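Local coordinates for protein seryl-tRNA synthetase, cytoplasmic (Candida albicans, PDB 3QO8) that catalyses the two-step attachment of serine to tRNA(Ser), first activating serine with ATP to form Ser-AMP and then transferring it to the tRNA acceptor end, at residues H155-R160 against C414-Y419; G184-Q189 against K433-E438; E325-L330 against E409-C414; G174-F179 against H285-W290. One frame throughout, in Å; residues are numbered along the deposited sequence.

Contact 1 of 4, residues H155-R160 against C414-Y419; sequences HEVLLR and CILENY. With SSA (5'-O-(N-(L-seryl)-sulfamoyl)adenosine), chain D.
Leu416 pushes its forked end against Val157 and Leu158, and these three buried side chains make the whole contact. One methyl, CD2 of Leu416, comes to 3.6 Å from CG1 of Val157; the other, CD1, reaches the root of the next side chain, at 3.7 Å from CB of Leu158. Val157 turns CG1 away from its own backbone N (chi1 176°), which lays that methyl against the flank of Leu416 as the two side chains run past each other in opposite directions. The helices come near here, consistent with the small valine, CA of Val157 being 6.2 Å from CA of Leu416. Further out, Leu425 supports Leu416 and Tyr164 packs on Leu158. No hydrogen bond joins the two segments directly, but Glu417 OE2 binds the backbone N of His154, at the start of the first helix, while OE1 holds Phe360 N. Near the end of the second helix, Asn418 ND2 and Asn418 N reach Cys414 O from opposite faces of its carbonyl plane. Tyr419 then meets the adenine of a second seryl-sulfamoyl-adenosine, not the one held by Arg410, with its ring edge, CE2 lying 3.5 Å from ligand C4, and its hydroxyl bonds to Leu330 O. The longer helix is that of class II motif 3, here flanked by helix 154-160 on the side of Leu416.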
# COMPACT_ATOMS: atom_id res chain seq x y z
N HIS A 155 15.43 -14.45 -10.74
CA HIS A 155 15.71 -14.28 -9.32
C HIS A 155 17.20 -14.43 -8.99
O HIS A 155 17.71 -13.78 -8.07
CB HIS A 155 14.83 -15.17 -8.43
CG HIS A 155 15.10 -16.63 -8.58
ND1 HIS A 155 16.00 -17.31 -7.78
CD2 HIS A 155 14.56 -17.56 -9.40
CE1 HIS A 155 16.02 -18.58 -8.12
NE2 HIS A 155 15.15 -18.76 -9.10
N GLU A 156 17.90 -15.26 -9.76
CA GLU A 156 19.34 -15.42 -9.61
C GLU A 156 20.10 -14.16 -10.03
O GLU A 156 21.01 -13.71 -9.35
CB GLU A 156 19.83 -16.64 -10.42
CG GLU A 156 19.49 -17.97 -9.74
CD GLU A 156 19.70 -19.19 -10.64
OE1 GLU A 156 19.49 -19.08 -11.86
OE2 GLU A 156 20.06 -20.27 -10.12
N VAL A 157 19.72 -13.61 -11.18
CA VAL A 157 20.29 -12.33 -11.60
C VAL A 157 20.09 -11.28 -10.50
O VAL A 157 21.04 -10.63 -10.08
CB VAL A 157 19.65 -11.84 -12.90
CG1 VAL A 157 20.18 -10.45 -13.27
CG2 VAL A 157 19.92 -12.86 -14.03
N LEU A 158 18.86 -11.13 -10.03
CA LEU A 158 18.56 -10.08 -9.06
C LEU A 158 19.36 -10.30 -7.78
O LEU A 158 19.82 -9.35 -7.17
CB LEU A 158 17.07 -10.01 -8.75
CG LEU A 158 16.54 -8.77 -8.02
CD1 LEU A 158 17.01 -7.46 -8.69
CD2 LEU A 158 15.02 -8.84 -7.96
N LEU A 159 19.53 -11.55 -7.38
CA LEU A 159 20.35 -11.84 -6.21
C LEU A 159 21.82 -11.47 -6.46
O LEU A 159 22.47 -10.86 -5.61
CB LEU A 159 20.24 -13.31 -5.82
CG LEU A 159 20.71 -13.65 -4.41
CD1 LEU A 159 19.83 -12.94 -3.40
CD2 LEU A 159 20.69 -15.15 -4.18
N ARG A 160 22.37 -11.84 -7.61
CA ARG A 160 23.78 -11.56 -7.87
C ARG A 160 24.03 -10.05 -7.93
O ARG A 160 25.13 -9.59 -7.63
CB ARG A 160 24.25 -12.25 -9.17
CG ARG A 160 24.37 -13.76 -9.05
CD ARG A 160 25.43 -14.29 -10.03
NE ARG A 160 26.75 -13.77 -9.71
CZ ARG A 160 27.83 -13.93 -10.49
NH1 ARG A 160 27.74 -14.60 -11.62
NH2 ARG A 160 29.00 -13.42 -10.12
N CYS A 414 11.67 -9.87 -16.51
CA CYS A 414 11.92 -10.11 -17.94
C CYS A 414 13.20 -9.43 -18.41
O CYS A 414 14.01 -9.99 -19.18
CB CYS A 414 10.74 -9.61 -18.77
SG CYS A 414 10.85 -10.11 -20.49
N ILE A 415 13.39 -8.19 -17.96
CA ILE A 415 14.61 -7.46 -18.23
C ILE A 415 15.83 -8.22 -17.72
O ILE A 415 16.83 -8.37 -18.43
CB ILE A 415 14.56 -6.05 -17.59
CG1 ILE A 415 13.55 -5.17 -18.36
CG2 ILE A 415 15.95 -5.41 -17.56
CD1 ILE A 415 13.19 -3.88 -17.69
N LEU A 416 15.76 -8.67 -16.47
CA LEU A 416 16.89 -9.39 -15.88
C LEU A 416 17.32 -10.57 -16.76
O LEU A 416 18.51 -10.77 -17.01
CB LEU A 416 16.54 -9.89 -14.49
CG LEU A 416 16.30 -8.79 -13.44
CD1 LEU A 416 15.83 -9.38 -12.13
CD2 LEU A 416 17.54 -7.95 -13.22
N GLU A 417 16.37 -11.38 -17.22
CA GLU A 417 16.78 -12.56 -17.98
C GLU A 417 17.31 -12.16 -19.35
O GLU A 417 18.24 -12.78 -19.87
CB GLU A 417 15.67 -13.61 -18.08
CG GLU A 417 15.27 -14.18 -16.72
CD GLU A 417 14.48 -15.48 -16.81
OE1 GLU A 417 14.23 -15.97 -17.93
OE2 GLU A 417 14.13 -16.01 -15.74
N ASN A 418 16.76 -11.09 -19.93
CA ASN A 418 17.15 -10.69 -21.28
C ASN A 418 18.34 -9.72 -21.38
O ASN A 418 18.87 -9.49 -22.46
CB ASN A 418 15.95 -10.12 -22.04
CG ASN A 418 15.02 -11.21 -22.55
OD1 ASN A 418 15.40 -12.00 -23.41
ND2 ASN A 418 13.79 -11.26 -22.01
N TYR A 419 18.76 -9.15 -20.25
CA TYR A 419 19.83 -8.16 -20.26
C TYR A 419 21.04 -8.63 -19.48
O TYR A 419 21.99 -7.89 -19.30
CB TYR A 419 19.33 -6.79 -19.76
CG TYR A 419 18.66 -5.96 -20.83
CD1 TYR A 419 17.34 -6.20 -21.20
CD2 TYR A 419 19.35 -4.95 -21.49
CE1 TYR A 419 16.72 -5.46 -22.20
CE2 TYR A 419 18.73 -4.20 -22.50
CZ TYR A 419 17.42 -4.46 -22.85
OH TYR A 419 16.79 -3.72 -23.84
N10 SSA D . 16.17 -0.30 -33.64
CA SSA D . 17.21 -0.01 -32.67
CB SSA D . 16.86 1.28 -31.94
OG SSA D . 17.83 1.55 -30.92
C9 SSA D . 17.32 -1.15 -31.70
O9 SSA D . 18.17 -1.14 -30.82
N8 SSA D . 16.45 -2.14 -31.84
S1 SSA D . 16.35 -3.33 -30.76
O1S SSA D . 15.14 -4.07 -30.99
O2S SSA D . 17.49 -4.19 -30.88
O5' SSA D . 16.33 -2.71 -29.35
C5' SSA D . 15.14 -2.19 -28.77
C4' SSA D . 15.53 -1.30 -27.59
O4' SSA D . 15.97 -2.09 -26.48
C3' SSA D . 16.69 -0.39 -27.95
O3' SSA D . 16.22 0.91 -28.32
C2' SSA D . 17.52 -0.30 -26.69
O2' SSA D . 17.13 0.84 -25.93
C1' SSA D . 17.16 -1.55 -25.90
N9 SSA D . 18.30 -2.49 -26.04
C8 SSA D . 18.35 -3.59 -26.81
N7 SSA D . 19.57 -4.16 -26.66
C5 SSA D . 20.28 -3.40 -25.79
C6 SSA D . 21.56 -3.49 -25.25
N6 SSA D . 22.40 -4.50 -25.59
N1 SSA D . 21.96 -2.54 -24.38
C2 SSA D . 21.15 -1.53 -24.02
N3 SSA D . 19.91 -1.43 -24.52
C4 SSA D . 19.46 -2.35 -25.41

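Contact 2 of 4, residues G184-Q189 against K433-E438; sequences GVFLNQ and KYIPGE
Pro436 stands over one face of the Phe186 ring, its CD-CG edge turned onto it, and this is where the contact is tightest. Its CD stands almost above the ring centre, 3.8 Å from the centroid of Phe186 and 12° off the ring normal, a CH-pi interaction, while CG leans toward the rim at 3.7 Å from CE1 of Phe186. The aromatic side chain leaves the helix with CG opposite the carbonyl carbon (chi1 -73°), offering one face to the proline. Ile435 packs more loosely, at the CB of Phe186 and the end of Leu187: its CG2 approaches CB of Phe186 at 4.1 Å, and its CD1 meets CD2 of Leu187 at the same separation, although the leucine leaves the backbone heading away from the loop. The helix that carries Phe186 and Leu187, 183-200, is the long helix of class II motif 1, which builds the dimer interface; Phe186 accordingly also packs on Pro206 of the second subunit, and Gln189 NE2 bonds to Asn193 OD1 of that subunit. Beside the apolar patch the two backbones are joined through water instead of directly. One water molecule donates to Phe186 O and to Tyr434 O, at 2.7 Å from each. Pro436 is itself the second residue of a type II beta turn, Ile435 to Glu438, which carries the chain outward and is closed by Glu438 N to Ile435 O at 2.8 Å. Gly437 takes the third place with a positive phi of 88°, and both it and Glu438 are exposed to solvent, as is Lys433 at the other end of the segment.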
# COMPACT_ATOMS: atom_id res chain seq x y z
N GLY A 184 17.73 -2.48 -7.60
CA GLY A 184 16.39 -3.04 -7.60
C GLY A 184 15.38 -1.92 -7.43
O GLY A 184 14.37 -1.88 -8.14
N VAL A 185 15.65 -1.01 -6.50
CA VAL A 185 14.77 0.15 -6.27
C VAL A 185 14.82 1.06 -7.49
O VAL A 185 13.78 1.49 -7.97
CB VAL A 185 15.18 0.96 -5.02
CG1 VAL A 185 14.22 2.17 -4.83
CG2 VAL A 185 15.20 0.07 -3.75
N PHE A 186 16.02 1.36 -7.98
CA PHE A 186 16.17 2.30 -9.10
C PHE A 186 15.50 1.80 -10.39
O PHE A 186 14.90 2.57 -11.14
CB PHE A 186 17.65 2.60 -9.37
CG PHE A 186 18.30 3.49 -8.33
CD1 PHE A 186 17.59 4.52 -7.74
CD2 PHE A 186 19.62 3.29 -7.97
CE1 PHE A 186 18.20 5.35 -6.79
CE2 PHE A 186 20.24 4.12 -7.02
CZ PHE A 186 19.52 5.14 -6.43
N LEU A 187 15.59 0.50 -10.64
CA LEU A 187 14.94 -0.06 -11.83
C LEU A 187 13.42 0.00 -11.71
O LEU A 187 12.73 0.26 -12.69
CB LEU A 187 15.37 -1.51 -12.06
CG LEU A 187 16.73 -1.68 -12.75
CD1 LEU A 187 17.27 -3.09 -12.55
CD2 LEU A 187 16.63 -1.32 -14.22
N ASN A 188 12.90 -0.30 -10.53
CA ASN A 188 11.47 -0.22 -10.31
C ASN A 188 10.95 1.20 -10.55
O ASN A 188 9.99 1.41 -11.28
CB ASN A 188 11.10 -0.72 -8.92
CG ASN A 188 9.67 -1.18 -8.83
OD1 ASN A 188 9.24 -2.09 -9.55
ND2 ASN A 188 8.92 -0.57 -7.93
N GLN A 189 11.63 2.19 -9.95
CA GLN A 189 11.28 3.59 -10.16
C GLN A 189 11.43 4.00 -11.63
O GLN A 189 10.61 4.75 -12.16
CB GLN A 189 12.11 4.50 -9.25
CG GLN A 189 11.68 4.43 -7.78
CD GLN A 189 10.25 4.89 -7.58
OE1 GLN A 189 9.42 4.17 -7.02
NE2 GLN A 189 9.95 6.09 -8.04
N LYS A 433 18.17 7.14 -18.33
CA LYS A 433 18.03 8.53 -17.91
C LYS A 433 17.24 8.63 -16.61
O LYS A 433 17.26 9.67 -15.96
CB LYS A 433 17.37 9.38 -19.01
CG LYS A 433 15.88 9.12 -19.19
CD LYS A 433 15.28 10.00 -20.27
CE LYS A 433 14.19 10.91 -19.71
NZ LYS A 433 14.70 11.92 -18.72
N TYR A 434 16.57 7.54 -16.22
CA TYR A 434 15.74 7.55 -15.01
C TYR A 434 16.50 7.05 -13.78
O TYR A 434 15.95 6.99 -12.69
CB TYR A 434 14.46 6.72 -15.21
CG TYR A 434 13.55 7.27 -16.28
CD1 TYR A 434 12.63 8.28 -15.99
CD2 TYR A 434 13.62 6.81 -17.58
CE1 TYR A 434 11.80 8.81 -16.96
CE2 TYR A 434 12.79 7.33 -18.58
CZ TYR A 434 11.88 8.33 -18.25
OH TYR A 434 11.05 8.84 -19.22
N ILE A 435 17.76 6.69 -13.98
CA ILE A 435 18.58 6.10 -12.93
C ILE A 435 19.77 7.01 -12.64
O ILE A 435 20.46 7.45 -13.56
CB ILE A 435 19.07 4.71 -13.35
CG1 ILE A 435 17.86 3.77 -13.55
CG2 ILE A 435 20.07 4.14 -12.33
CD1 ILE A 435 18.26 2.41 -14.20
N PRO A 436 20.01 7.32 -11.36
CA PRO A 436 21.14 8.18 -11.00
C PRO A 436 22.45 7.63 -11.57
O PRO A 436 22.76 6.45 -11.41
CB PRO A 436 21.16 8.10 -9.47
CG PRO A 436 19.74 7.79 -9.09
CD PRO A 436 19.25 6.86 -10.18
N GLY A 437 23.21 8.49 -12.23
CA GLY A 437 24.45 8.08 -12.86
C GLY A 437 24.26 7.58 -14.27
O GLY A 437 25.22 7.34 -14.99
N GLU A 438 23.00 7.42 -14.68
CA GLU A 438 22.68 6.86 -15.99
C GLU A 438 23.64 5.72 -16.35
O GLU A 438 24.29 5.76 -17.39
CB GLU A 438 22.70 7.94 -17.06
CG GLU A 438 21.83 9.15 -16.72
CD GLU A 438 21.75 10.17 -17.84
OE1 GLU A 438 22.35 9.93 -18.91
OE2 GLU A 438 21.08 11.20 -17.65
O HOH W 1 15.50 5.17 -10.74

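Contact 3 of 4, residues E325-L330 against E409-C414. With SSA (5'-O-(N-(L-seryl)-sulfamoyl)adenosine), chain B; SSA (5'-O-(N-(L-seryl)-sulfamoyl)adenosine), chain D.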
# COMPACT_ATOMS: atom_id res chain seq x y z
N GLU A 325 4.40 -1.26 -28.24
CA GLU A 325 5.42 -0.26 -28.47
C GLU A 325 6.31 -0.11 -27.23
O GLU A 325 7.53 -0.01 -27.33
CB GLU A 325 4.79 1.09 -28.85
CG GLU A 325 5.80 2.17 -29.16
CD GLU A 325 5.16 3.54 -29.40
OE1 GLU A 325 3.91 3.63 -29.46
OE2 GLU A 325 5.92 4.53 -29.52
N PHE A 326 5.69 -0.10 -26.06
CA PHE A 326 6.44 -0.04 -24.81
C PHE A 326 7.46 -1.20 -24.70
O PHE A 326 8.64 -0.96 -24.40
CB PHE A 326 5.48 -0.03 -23.61
CG PHE A 326 6.16 0.14 -22.26
CD1 PHE A 326 6.53 1.39 -21.80
CD2 PHE A 326 6.43 -0.97 -21.47
CE1 PHE A 326 7.15 1.54 -20.56
CE2 PHE A 326 7.05 -0.84 -20.23
CZ PHE A 326 7.42 0.42 -19.78
N TYR A 327 7.02 -2.44 -24.93
CA TYR A 327 7.95 -3.57 -24.82
C TYR A 327 8.98 -3.59 -25.93
O TYR A 327 10.14 -3.99 -25.73
CB TYR A 327 7.21 -4.91 -24.65
CG TYR A 327 6.56 -4.87 -23.30
CD1 TYR A 327 7.31 -5.13 -22.16
CD2 TYR A 327 5.25 -4.47 -23.14
CE1 TYR A 327 6.74 -5.02 -20.90
CE2 TYR A 327 4.67 -4.36 -21.88
CZ TYR A 327 5.43 -4.64 -20.77
OH TYR A 327 4.87 -4.51 -19.51
N GLN A 328 8.59 -3.13 -27.11
CA GLN A 328 9.56 -3.00 -28.19
C GLN A 328 10.66 -2.03 -27.79
O GLN A 328 11.84 -2.26 -28.08
CB GLN A 328 8.88 -2.52 -29.47
CG GLN A 328 8.00 -3.57 -30.08
CD GLN A 328 7.45 -3.13 -31.41
OE1 GLN A 328 8.02 -2.25 -32.06
NE2 GLN A 328 6.34 -3.73 -31.82
N SER A 329 10.27 -0.96 -27.10
CA SER A 329 11.21 0.08 -26.68
C SER A 329 12.20 -0.45 -25.63
O SER A 329 13.29 0.08 -25.47
CB SER A 329 10.47 1.31 -26.15
OG SER A 329 10.14 1.17 -24.78
N LEU A 330 11.81 -1.51 -24.94
CA LEU A 330 12.69 -2.15 -23.97
C LEU A 330 13.46 -3.31 -24.59
O LEU A 330 14.28 -3.94 -23.93
CB LEU A 330 11.89 -2.67 -22.77
CG LEU A 330 11.29 -1.60 -21.85
CD1 LEU A 330 10.22 -2.21 -20.93
CD2 LEU A 330 12.41 -0.97 -21.03
N GLU A 409 7.56 -4.95 -11.17
CA GLU A 409 8.42 -6.01 -10.64
C GLU A 409 8.51 -7.17 -11.64
O GLU A 409 9.60 -7.71 -11.88
CB GLU A 409 7.93 -6.50 -9.27
CG GLU A 409 8.39 -5.60 -8.07
CD GLU A 409 7.48 -4.40 -7.82
OE1 GLU A 409 6.49 -4.22 -8.55
OE2 GLU A 409 7.77 -3.61 -6.88
N ARG A 410 7.39 -7.56 -12.24
CA ARG A 410 7.42 -8.66 -13.22
C ARG A 410 8.16 -8.25 -14.49
O ARG A 410 8.89 -9.05 -15.09
CB ARG A 410 6.03 -9.21 -13.54
CG ARG A 410 6.10 -10.46 -14.44
CD ARG A 410 4.74 -11.10 -14.70
NE ARG A 410 4.19 -11.67 -13.47
CZ ARG A 410 3.09 -12.41 -13.43
NH1 ARG A 410 2.44 -12.70 -14.55
NH2 ARG A 410 2.67 -12.88 -12.26
N THR A 411 7.98 -7.00 -14.91
CA THR A 411 8.74 -6.48 -16.04
C THR A 411 10.24 -6.49 -15.74
O THR A 411 11.04 -6.78 -16.62
CB THR A 411 8.27 -5.07 -16.44
OG1 THR A 411 6.93 -5.17 -16.94
CG2 THR A 411 9.16 -4.50 -17.53
N ILE A 412 10.62 -6.17 -14.51
CA ILE A 412 12.02 -6.28 -14.13
C ILE A 412 12.52 -7.71 -14.32
O ILE A 412 13.61 -7.93 -14.85
CB ILE A 412 12.27 -5.85 -12.67
CG1 ILE A 412 12.18 -4.31 -12.55
CG2 ILE A 412 13.65 -6.36 -12.20
CD1 ILE A 412 12.16 -3.78 -11.09
N CYS A 413 11.71 -8.69 -13.93
CA CYS A 413 12.12 -10.09 -14.12
C CYS A 413 12.46 -10.39 -15.58
O CYS A 413 13.45 -11.07 -15.87
CB CYS A 413 11.03 -11.04 -13.64
SG CYS A 413 10.72 -10.93 -11.86
N CYS A 414 11.67 -9.87 -16.51
CA CYS A 414 11.92 -10.11 -17.94
C CYS A 414 13.20 -9.43 -18.41
O CYS A 414 14.01 -9.99 -19.18
CB CYS A 414 10.74 -9.61 -18.77
SG CYS A 414 10.85 -10.11 -20.49
N10 SSA B . -6.26 -4.14 -14.69
CA SSA B . -5.87 -5.31 -15.47
CB SSA B . -4.88 -4.91 -16.56
OG SSA B . -3.61 -4.56 -15.98
C9 SSA B . -5.27 -6.36 -14.59
O9 SSA B . -5.05 -6.15 -13.40
N8 SSA B . -4.98 -7.52 -15.17
S1 SSA B . -4.06 -8.64 -14.48
O1S SSA B . -4.70 -9.29 -13.37
O2S SSA B . -3.72 -9.61 -15.47
O5' SSA B . -2.74 -8.00 -14.01
C5' SSA B . -1.95 -7.23 -14.89
C4' SSA B . -0.49 -7.68 -14.78
O4' SSA B . 0.05 -7.54 -13.46
C3' SSA B . -0.27 -9.14 -15.12
O3' SSA B . -0.28 -9.32 -16.54
C2' SSA B . 1.10 -9.38 -14.48
O2' SSA B . 2.14 -8.86 -15.33
C1' SSA B . 1.05 -8.52 -13.22
N9 SSA B . 0.66 -9.34 -12.05
C8 SSA B . -0.53 -9.90 -11.82
N7 SSA B . -0.47 -10.58 -10.65
C5 SSA B . 0.78 -10.44 -10.17
C6 SSA B . 1.41 -10.89 -9.03
N6 SSA B . 0.72 -11.65 -8.15
N1 SSA B . 2.71 -10.56 -8.81
C2 SSA B . 3.37 -9.80 -9.69
N3 SSA B . 2.78 -9.34 -10.80
C4 SSA B . 1.49 -9.66 -11.06
N10 SSA D . 16.17 -0.30 -33.64
CA SSA D . 17.21 -0.01 -32.67
CB SSA D . 16.86 1.28 -31.94
OG SSA D . 17.83 1.55 -30.92
C9 SSA D . 17.32 -1.15 -31.70
O9 SSA D . 18.17 -1.14 -30.82
N8 SSA D . 16.45 -2.14 -31.84
S1 SSA D . 16.35 -3.33 -30.76
O1S SSA D . 15.14 -4.07 -30.99
O2S SSA D . 17.49 -4.19 -30.88
O5' SSA D . 16.33 -2.71 -29.35
C5' SSA D . 15.14 -2.19 -28.77
C4' SSA D . 15.53 -1.30 -27.59
O4' SSA D . 15.97 -2.09 -26.48
C3' SSA D . 16.69 -0.39 -27.95
O3' SSA D . 16.22 0.91 -28.32
C2' SSA D . 17.52 -0.30 -26.69
O2' SSA D . 17.13 0.84 -25.93
C1' SSA D . 17.16 -1.55 -25.90
N9 SSA D . 18.30 -2.49 -26.04
C8 SSA D . 18.35 -3.59 -26.81
N7 SSA D . 19.57 -4.16 -26.66
C5 SSA D . 20.28 -3.40 -25.79
C6 SSA D . 21.56 -3.49 -25.25
N6 SSA D . 22.40 -4.50 -25.59
N1 SSA D . 21.96 -2.54 -24.38
C2 SSA D . 21.15 -1.53 -24.02
N3 SSA D . 19.91 -1.43 -24.52
C4 SSA D . 19.46 -2.35 -25.41
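Tyr327 turns the edge of its ring toward Thr411, the two side chains meeting at a slant. Thr411 OG1 lies in the plane of the ring, 3.4 Å from OH of Tyr327 and 4.0 Å from its CE1. Both oxygens have firmer partners nearby: the tyrosine hydroxyl bonds to Leu405 O, and Thr411 OG1 to Ser406 OG and Ala407 O. The polar ends of both residues are thus held by the chain leading into helix 408-419. Phe326 points an edge at one face of the Tyr327 ring, CD2 of Phe326 standing 3.8 Å above the centre. On the threonine's other branch, CG2 meets CD1 of Leu330 at a looser 4.2 Å. Helix 408-419 belongs to motif 3 of the class II synthetases, and Arg410, next to Thr411, is the arginine of that motif and reaches away from this contact to the adenosine of the active-site seryl-sulfamoyl-adenosine. Its chain bends at chi3 (-67°), C2' of that ligand sitting over one guanidinium face toward the rim, and NH2 of Arg410 is 3.6 Å from ligand C4. Bonds from NE to Phe293 O and from NH1 to Glu366 O fix the rotation of the group. The end of helix 312-329 serves a different ligand molecule: Leu330 C comes within 3.4 Å of O4' of the second seryl-sulfamoyl-adenosine, and Ser329, whose OG donates to Phe326 O, borders the same ribose.

Contact 4 of 4, residues G174-F179 against H285-W290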
# COMPACT_ATOMS: atom_id res chain seq x y z
N GLY A 174 6.29 -12.71 5.54
CA GLY A 174 5.79 -14.05 5.23
C GLY A 174 6.08 -14.38 3.77
O GLY A 174 6.83 -13.66 3.10
N HIS A 175 5.50 -15.47 3.28
CA HIS A 175 5.79 -15.96 1.93
C HIS A 175 5.65 -14.91 0.84
O HIS A 175 4.70 -14.13 0.83
CB HIS A 175 4.92 -17.18 1.60
CG HIS A 175 5.31 -18.41 2.37
ND1 HIS A 175 6.61 -18.68 2.74
CD2 HIS A 175 4.56 -19.45 2.83
CE1 HIS A 175 6.65 -19.83 3.39
NE2 HIS A 175 5.42 -20.31 3.46
N ARG A 176 6.61 -14.92 -0.09
CA ARG A 176 6.71 -13.98 -1.20
C ARG A 176 7.11 -12.55 -0.79
O ARG A 176 7.23 -11.68 -1.65
CB ARG A 176 5.42 -13.93 -2.04
CG ARG A 176 4.90 -15.31 -2.46
CD ARG A 176 3.71 -15.15 -3.40
NE ARG A 176 3.09 -16.43 -3.76
CZ ARG A 176 3.48 -17.19 -4.77
NH1 ARG A 176 2.85 -18.33 -5.02
NH2 ARG A 176 4.52 -16.83 -5.52
N GLY A 177 7.33 -12.33 0.50
CA GLY A 177 7.71 -10.99 0.96
C GLY A 177 9.08 -10.60 0.45
O GLY A 177 9.94 -11.45 0.32
N TYR A 178 9.30 -9.31 0.18
CA TYR A 178 10.61 -8.87 -0.31
C TYR A 178 10.87 -7.40 -0.02
O TYR A 178 9.93 -6.60 0.08
CB TYR A 178 10.73 -9.08 -1.83
CG TYR A 178 9.74 -8.26 -2.64
CD1 TYR A 178 10.13 -7.07 -3.26
CD2 TYR A 178 8.43 -8.68 -2.79
CE1 TYR A 178 9.22 -6.32 -4.00
CE2 TYR A 178 7.52 -7.94 -3.54
CZ TYR A 178 7.92 -6.76 -4.14
OH TYR A 178 7.01 -6.04 -4.88
N PHE A 179 12.15 -7.07 0.09
CA PHE A 179 12.62 -5.69 -0.00
C PHE A 179 13.28 -5.56 -1.36
O PHE A 179 13.89 -6.52 -1.83
CB PHE A 179 13.71 -5.42 1.02
CG PHE A 179 13.24 -5.38 2.45
CD1 PHE A 179 13.21 -4.17 3.15
CD2 PHE A 179 12.87 -6.55 3.12
CE1 PHE A 179 12.80 -4.12 4.47
CE2 PHE A 179 12.45 -6.50 4.44
CZ PHE A 179 12.42 -5.28 5.13
N HIS A 285 -0.33 -21.63 -4.81
CA HIS A 285 0.61 -22.14 -3.81
C HIS A 285 1.85 -22.72 -4.47
O HIS A 285 1.75 -23.59 -5.34
CB HIS A 285 -0.07 -23.20 -2.94
CG HIS A 285 -1.31 -22.72 -2.26
ND1 HIS A 285 -1.29 -22.17 -0.99
CD2 HIS A 285 -2.60 -22.71 -2.66
CE1 HIS A 285 -2.52 -21.84 -0.64
NE2 HIS A 285 -3.33 -22.15 -1.64
N GLY A 286 3.01 -22.23 -4.07
CA GLY A 286 4.27 -22.76 -4.55
C GLY A 286 4.67 -22.31 -5.95
O GLY A 286 5.86 -22.20 -6.24
N LYS A 287 3.69 -22.06 -6.80
CA LYS A 287 3.97 -21.67 -8.18
C LYS A 287 4.69 -20.32 -8.26
O LYS A 287 4.22 -19.31 -7.71
CB LYS A 287 2.70 -21.67 -9.04
CG LYS A 287 1.58 -20.80 -8.51
CD LYS A 287 0.36 -20.85 -9.43
CE LYS A 287 0.72 -20.39 -10.83
NZ LYS A 287 -0.48 -20.35 -11.73
N ASP A 288 5.84 -20.31 -8.94
CA ASP A 288 6.67 -19.12 -9.05
C ASP A 288 7.15 -18.71 -7.66
O ASP A 288 6.95 -17.57 -7.23
CB ASP A 288 5.91 -17.98 -9.73
CG ASP A 288 5.22 -18.43 -11.03
OD1 ASP A 288 5.88 -19.11 -11.85
OD2 ASP A 288 4.02 -18.11 -11.20
N ALA A 289 7.77 -19.66 -6.97
CA ALA A 289 8.10 -19.54 -5.54
C ALA A 289 9.12 -18.45 -5.21
O ALA A 289 8.96 -17.72 -4.23
CB ALA A 289 8.57 -20.88 -5.00
N TRP A 290 10.16 -18.35 -6.02
CA TRP A 290 11.24 -17.41 -5.72
C TRP A 290 11.30 -16.30 -6.76
O TRP A 290 10.94 -16.49 -7.92
CB TRP A 290 12.57 -18.16 -5.60
CG TRP A 290 13.44 -17.72 -4.43
CD1 TRP A 290 14.77 -17.41 -4.48
CD2 TRP A 290 13.04 -17.56 -3.06
NE1 TRP A 290 15.22 -17.07 -3.22
CE2 TRP A 290 14.18 -17.15 -2.34
CE3 TRP A 290 11.83 -17.72 -2.38
CZ2 TRP A 290 14.15 -16.91 -0.96
CZ3 TRP A 290 11.80 -17.47 -1.01
CH2 TRP A 290 12.95 -17.07 -0.32
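Arg176 occupies the third place of a type II beta turn, from Gly174 to Gly177, and faces a bend of the backbone at Lys287 and Asp288. The turn follows directly on helix 166-173: Gly174 leaves the helical range with positive phi, and Gly177 N closes the turn on Gly174 O at 3.0 Å. The opposing segment, 285-290, has no regular structure and belongs to the motif 2 loop of the class II synthetases, between the antiparallel strands 269-278 and 297-307. Asp288 also has a positive phi (62°), and the carbonyls of Lys287 and Asp288 both come within reach of the arginine. Arg176 crosses to them fully stretched from CG to NE, so that only its guanidinium end touches. NH1 donates to Lys287 O at 3.2 Å in a fairly straight bond (154°), and that oxygen lies in the guanidinium plane. NH2 adds two weak bonds, to Asp288 O at 3.1 Å and to Lys287 O at 3.3 Å. Further carbonyls complete the grip, Ser284 O on NH1 and Arg294 O on NH2, so one side chain gathers backbone oxygens from several points of the loop. The carboxylate of Asp288 takes no share in this: its OD2 stays 5.8 Å from NH2 of Arg176 and forms a salt bridge with NE of Arg294.

In the fold
From the N terminus the chain passes 155-160, 174-179 and 184-189, opening contacts 1, 4 and 2. Contact 4 closes first, at the motif 2 loop, within the larger loop of contact 1. Contact 3 then opens at 325-330 and closes at 409-414, after contact 4 and inside the spans of both contacts 1 and 2. Contact 1 closes next on the same helix, 408-419, sharing Cys414 with contact 3. Contact 2 closes last, near the C terminus, and so crosses contacts 1 and 4. Contacts 1 and 3 bring helices 154-160 and 312-329 to the motif 3 helix, contact 4 joins 174-179 to the motif 2 loop, and contact 2 the motif 1 helix to loop 433-438.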